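Long-range contact in ATP-dependent RNA helicase HrpB (Escherichia coli, PDB 6EUD), which hydrolyses ATP to ADP and phosphate as a DExH-box RNA helicase that binds single-stranded RNA: residues A[76-88]-A[92-106]. Sequence-based numbering, arbitrary orientation.
Sequences NEKPGDTVGYRMR and CVGPNTRLEVVTEGV
V101 N donates to G84 O at 2.6 Å. The bonds G84 N to L99 O (2.7 Å) and R86 N to V101 O alternate with it and join strands 83-87 and 99-102 in parallel. R86 grips the E100 carboxylate side-on, with NE 3.0 Å from OE1 in a nearly straight bond and NH2 3.1 Å from OE2. Both nitrogens approach from above the carboxylate plane, and the two flat groups are turned 60° apart. The R86 chain, extended from CG to NE, carries the guanidinium to this neighbour. V93 CG2 packs over one guanidinium face, 3.5 Å from R86 CZ. With alanine in place of R86, the buried E100 would probably lose its charged mate and V93 CG2 the flat group it packs on. On the other side of the sheet, V83 CG1 meets L99 CD1 at 3.6 Å, and both side chains also touch L71 of helix 61-74. C92 CB sits over the Y85 ring face, 3.5 Å from the centroid, in a CH-pi contact. E104 OE2 accepts R88 N at 2.9 Å, while E104 OE1 pairs with R61. Edge strand 90-92 pairs antiparallel to 83-87 (C92 N to Y85 O), and 99-102 pairs with 53-57, within the mixed, mainly parallel sheet of the P-loop helicase ATP-binding domain.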
loop_
_atom_site.group_PDB
_atom_site.type_symbol
_atom_site.label_atom_id
_atom_site.label_comp_id
_atom_site.label_asym_id
_atom_site.label_seq_id
_atom_site.Cartn_x
_atom_site.Cartn_y
_atom_site.Cartn_z
ATOM N N ASN A 76 -42.762 -7.659 -13.136
ATOM C CA ASN A 76 -43.939 -7.259 -12.356
ATOM C C ASN A 76 -44.004 -7.935 -10.992
ATOM O O ASN A 76 -45.061 -8.386 -10.549
ATOM C CB ASN A 76 -45.226 -7.530 -13.139
ATOM C CG ASN A 76 -45.466 -6.503 -14.226
ATOM O OD1 ASN A 76 -45.590 -6.841 -15.403
ATOM N ND2 ASN A 76 -45.521 -5.236 -13.836
ATOM N N GLU A 77 -42.850 -7.999 -10.333
ATOM C CA GLU A 77 -42.752 -8.524 -8.978
ATOM C C GLU A 77 -42.030 -7.510 -8.106
ATOM O O GLU A 77 -41.377 -6.611 -8.612
ATOM C CB GLU A 77 -42.014 -9.865 -8.961
ATOM C CG GLU A 77 -42.409 -10.794 -10.106
ATOM C CD GLU A 77 -41.746 -12.161 -10.044
ATOM O OE1 GLU A 77 -41.543 -12.691 -8.932
ATOM O OE2 GLU A 77 -41.403 -12.700 -11.117
ATOM N N LYS A 78 -42.150 -7.645 -6.795
ATOM C CA LYS A 78 -41.376 -6.803 -5.890
ATOM C C LYS A 78 -40.108 -7.592 -5.504
ATOM O O LYS A 78 -40.000 -8.757 -5.858
ATOM C CB LYS A 78 -42.245 -6.396 -4.694
ATOM C CG LYS A 78 -43.011 -5.113 -4.932
ATOM C CD LYS A 78 -42.127 -3.906 -4.682
ATOM C CE LYS A 78 -41.916 -3.671 -3.202
ATOM N NZ LYS A 78 -40.619 -3.000 -2.906
ATOM N N PRO A 79 -39.131 -6.976 -4.829
ATOM C CA PRO A 79 -37.907 -7.768 -4.753
ATOM C C PRO A 79 -37.895 -8.733 -3.548
ATOM O O PRO A 79 -38.759 -8.670 -2.658
ATOM C CB PRO A 79 -36.823 -6.692 -4.652
ATOM C CG PRO A 79 -37.524 -5.481 -4.051
ATOM C CD PRO A 79 -38.991 -5.675 -4.157
ATOM N N GLY A 80 -36.891 -9.605 -3.549
ATOM C CA GLY A 80 -36.821 -10.762 -2.690
ATOM C C GLY A 80 -37.379 -11.954 -3.451
ATOM O O GLY A 80 -37.096 -13.109 -3.155
ATOM N N ASP A 81 -38.168 -11.649 -4.468
ATOM C CA ASP A 81 -38.939 -12.647 -5.171
ATOM C C ASP A 81 -38.512 -12.740 -6.649
ATOM O O ASP A 81 -38.726 -11.808 -7.404
ATOM C CB ASP A 81 -40.454 -12.308 -4.972
ATOM C CG ASP A 81 -41.388 -12.963 -5.995
ATOM O OD1 ASP A 81 -41.002 -13.974 -6.612
ATOM O OD2 ASP A 81 -42.554 -12.498 -6.122
ATOM N N THR A 82 -37.909 -13.871 -7.037
ATOM C CA THR A 82 -37.256 -14.159 -8.342
ATOM C C THR A 82 -36.050 -13.277 -8.641
ATOM O O THR A 82 -35.109 -13.729 -9.286
ATOM C CB THR A 82 -38.192 -14.055 -9.539
ATOM O OG1 THR A 82 -39.059 -12.933 -9.393
ATOM C CG2 THR A 82 -39.005 -15.316 -9.664
ATOM N N VAL A 83 -36.105 -12.013 -8.239
ATOM C CA VAL A 83 -34.926 -11.157 -8.237
ATOM C C VAL A 83 -34.762 -10.733 -6.802
ATOM O O VAL A 83 -35.685 -10.167 -6.212
ATOM C CB VAL A 83 -35.053 -9.913 -9.146
ATOM C CG1 VAL A 83 -33.812 -9.022 -9.010
ATOM C CG2 VAL A 83 -35.298 -10.318 -10.594
ATOM N N GLY A 84 -33.610 -11.051 -6.228
ATOM C CA GLY A 84 -33.354 -10.725 -4.845
ATOM C C GLY A 84 -32.075 -9.929 -4.688
ATOM O O GLY A 84 -31.356 -9.680 -5.660
ATOM N N TYR A 85 -31.799 -9.524 -3.451
ATOM C CA TYR A 85 -30.587 -8.786 -3.132
ATOM C C TYR A 85 -30.070 -9.198 -1.742
ATOM O O TYR A 85 -30.838 -9.696 -0.913
ATOM C CB TYR A 85 -30.835 -7.263 -3.205
ATOM C CG TYR A 85 -31.805 -6.714 -2.173
ATOM C CD1 TYR A 85 -31.385 -6.418 -0.878
ATOM C CD2 TYR A 85 -33.135 -6.486 -2.493
ATOM C CE1 TYR A 85 -32.263 -5.926 0.067
ATOM C CE2 TYR A 85 -34.022 -5.986 -1.551
ATOM C CZ TYR A 85 -33.581 -5.708 -0.272
ATOM O OH TYR A 85 -34.451 -5.217 0.678
ATOM N N ARG A 86 -28.771 -9.002 -1.508
ATOM C CA ARG A 86 -28.157 -9.214 -0.192
ATOM C C ARG A 86 -27.195 -8.070 0.136
ATOM O O ARG A 86 -26.447 -7.616 -0.732
ATOM C CB ARG A 86 -27.400 -10.543 -0.145
ATOM C CG ARG A 86 -28.258 -11.766 -0.306
ATOM C CD ARG A 86 -27.405 -13.014 -0.320
ATOM N NE ARG A 86 -28.193 -14.177 -0.699
ATOM C CZ ARG A 86 -28.877 -14.917 0.163
ATOM N NH1 ARG A 86 -28.855 -14.606 1.449
ATOM N NH2 ARG A 86 -29.583 -15.957 -0.261
ATOM N N MET A 87 -27.203 -7.613 1.386
ATOM C CA MET A 87 -26.305 -6.540 1.812
ATOM C C MET A 87 -25.580 -6.906 3.112
ATOM O O MET A 87 -25.747 -8.011 3.635
ATOM C CB MET A 87 -27.085 -5.232 1.981
ATOM C CG MET A 87 -27.529 -4.583 0.674
ATOM S SD MET A 87 -29.283 -4.141 0.614
ATOM C CE MET A 87 -29.469 -3.221 2.139
ATOM N N ARG A 88 -24.779 -5.978 3.635
ATOM C CA ARG A 88 -24.021 -6.227 4.861
ATOM C C ARG A 88 -24.913 -6.383 6.096
ATOM O O ARG A 88 -24.536 -7.052 7.059
ATOM C CB ARG A 88 -23.004 -5.105 5.103
ATOM C CG ARG A 88 -22.048 -5.385 6.261
ATOM C CD ARG A 88 -20.827 -4.483 6.228
ATOM N NE ARG A 88 -21.039 -3.242 6.964
ATOM C CZ ARG A 88 -20.098 -2.322 7.165
ATOM N NH1 ARG A 88 -18.875 -2.503 6.680
ATOM N NH2 ARG A 88 -20.384 -1.218 7.849
ATOM N N CYS A 92 -32.697 -10.321 1.361
ATOM C CA CYS A 92 -33.991 -10.356 0.694
ATOM C C CYS A 92 -34.036 -11.471 -0.356
ATOM O O CYS A 92 -33.921 -11.205 -1.553
ATOM C CB CYS A 92 -34.270 -8.998 0.053
ATOM S SG CYS A 92 -36.002 -8.537 -0.158
ATOM N N VAL A 93 -34.189 -12.717 0.096
ATOM C CA VAL A 93 -34.138 -13.894 -0.784
ATOM C C VAL A 93 -35.154 -14.969 -0.357
ATOM O O VAL A 93 -35.294 -15.241 0.833
ATOM C CB VAL A 93 -32.708 -14.527 -0.795
ATOM C CG1 VAL A 93 -32.706 -15.872 -1.512
ATOM C CG2 VAL A 93 -31.686 -13.583 -1.422
ATOM N N GLY A 94 -35.859 -15.576 -1.315
ATOM C CA GLY A 94 -36.746 -16.699 -1.026
ATOM C C GLY A 94 -36.270 -18.009 -1.643
ATOM O O GLY A 94 -35.203 -18.041 -2.252
ATOM N N PRO A 95 -37.081 -19.092 -1.521
ATOM C CA PRO A 95 -36.922 -20.439 -2.104
ATOM C C PRO A 95 -37.195 -20.330 -3.587
ATOM O O PRO A 95 -37.202 -21.290 -4.353
ATOM C CB PRO A 95 -38.006 -21.254 -1.414
ATOM C CG PRO A 95 -39.083 -20.262 -1.172
ATOM C CD PRO A 95 -38.383 -18.963 -0.842
ATOM N N ASN A 96 -37.288 -19.065 -3.946
ATOM C CA ASN A 96 -37.942 -18.469 -5.059
ATOM C C ASN A 96 -36.888 -18.065 -6.035
ATOM O O ASN A 96 -36.888 -18.538 -7.157
ATOM C CB ASN A 96 -38.718 -17.270 -4.476
ATOM C CG ASN A 96 -39.284 -16.301 -5.497
ATOM O OD1 ASN A 96 -38.740 -16.103 -6.550
ATOM N ND2 ASN A 96 -40.365 -15.640 -5.129
ATOM N N THR A 97 -35.979 -17.207 -5.571
ATOM C CA THR A 97 -35.081 -16.408 -6.399
ATOM C C THR A 97 -34.235 -17.211 -7.386
ATOM O O THR A 97 -34.061 -18.418 -7.235
ATOM C CB THR A 97 -34.156 -15.579 -5.470
ATOM O OG1 THR A 97 -34.933 -15.040 -4.391
ATOM C CG2 THR A 97 -33.557 -14.430 -6.215
ATOM N N ARG A 98 -33.724 -16.541 -8.411
ATOM C CA ARG A 98 -32.736 -17.152 -9.285
ATOM C C ARG A 98 -31.644 -16.132 -9.585
ATOM O O ARG A 98 -30.559 -16.480 -10.046
ATOM C CB ARG A 98 -33.394 -17.675 -10.562
ATOM C CG ARG A 98 -34.142 -18.989 -10.357
ATOM C CD ARG A 98 -34.678 -19.507 -11.665
ATOM N NE ARG A 98 -33.620 -19.556 -12.668
ATOM C CZ ARG A 98 -33.824 -19.787 -13.959
ATOM N NH1 ARG A 98 -35.056 -19.988 -14.411
ATOM N NH2 ARG A 98 -32.795 -19.807 -14.798
ATOM N N LEU A 99 -31.940 -14.872 -9.284
ATOM C CA LEU A 99 -31.026 -13.770 -9.539
ATOM C C LEU A 99 -30.871 -12.943 -8.272
ATOM O O LEU A 99 -31.807 -12.264 -7.845
ATOM C CB LEU A 99 -31.542 -12.906 -10.699
ATOM C CG LEU A 99 -30.709 -11.772 -11.308
ATOM C CD1 LEU A 99 -30.847 -10.479 -10.515
ATOM C CD2 LEU A 99 -29.258 -12.170 -11.430
ATOM N N GLU A 100 -29.690 -13.007 -7.670
ATOM C CA GLU A 100 -29.412 -12.243 -6.464
ATOM C C GLU A 100 -28.471 -11.079 -6.783
ATOM O O GLU A 100 -27.500 -11.238 -7.524
ATOM C CB GLU A 100 -28.828 -13.155 -5.381
ATOM C CG GLU A 100 -29.791 -14.250 -4.934
ATOM C CD GLU A 100 -29.223 -15.157 -3.846
ATOM O OE1 GLU A 100 -28.018 -15.048 -3.540
ATOM O OE2 GLU A 100 -29.985 -15.984 -3.291
ATOM N N VAL A 101 -28.782 -9.906 -6.239
ATOM C CA VAL A 101 -27.977 -8.709 -6.459
ATOM C C VAL A 101 -27.278 -8.332 -5.162
ATOM O O VAL A 101 -27.882 -7.736 -4.277
ATOM C CB VAL A 101 -28.826 -7.515 -6.954
ATOM C CG1 VAL A 101 -27.928 -6.341 -7.322
ATOM C CG2 VAL A 101 -29.687 -7.923 -8.147
ATOM N N VAL A 102 -25.998 -8.672 -5.064
ATOM C CA VAL A 102 -25.265 -8.554 -3.810
ATOM C C VAL A 102 -24.285 -7.379 -3.806
ATOM O O VAL A 102 -23.944 -6.839 -4.861
ATOM C CB VAL A 102 -24.497 -9.857 -3.513
ATOM C CG1 VAL A 102 -25.456 -11.041 -3.521
ATOM C CG2 VAL A 102 -23.388 -10.072 -4.535
ATOM N N THR A 103 -23.844 -6.996 -2.608
ATOM C CA THR A 103 -22.866 -5.926 -2.416
ATOM C C THR A 103 -22.263 -5.936 -1.017
ATOM O O THR A 103 -22.627 -6.761 -0.186
ATOM C CB THR A 103 -23.477 -4.551 -2.619
ATOM O OG1 THR A 103 -22.461 -3.555 -2.437
ATOM C CG2 THR A 103 -24.576 -4.328 -1.589
ATOM N N GLU A 104 -21.356 -4.996 -0.760
ATOM C CA GLU A 104 -20.722 -4.835 0.550
ATOM C C GLU A 104 -20.037 -6.101 1.085
ATOM O O GLU A 104 -20.205 -6.451 2.260
ATOM C CB GLU A 104 -21.751 -4.354 1.573
ATOM C CG GLU A 104 -22.252 -2.957 1.307
ATOM C CD GLU A 104 -23.317 -2.519 2.287
ATOM O OE1 GLU A 104 -23.279 -1.339 2.682
ATOM O OE2 GLU A 104 -24.185 -3.342 2.659
ATOM N N GLY A 105 -19.272 -6.773 0.226
ATOM C CA GLY A 105 -18.503 -7.942 0.622
ATOM C C GLY A 105 -19.299 -9.230 0.701
ATOM O O GLY A 105 -18.738 -10.273 1.045
ATOM N N VAL A 106 -20.595 -9.170 0.390
ATOM C CA VAL A 106 -21.452 -10.354 0.474
ATOM C C VAL A 106 -20.965 -11.468 -0.468
ATOM O O VAL A 106 -20.915 -12.636 -0.086
ATOM C CB VAL A 106 -22.928 -10.012 0.159
ATOM C CG1 VAL A 106 -23.727 -11.270 -0.159
ATOM C CG2 VAL A 106 -23.565 -9.246 1.315
#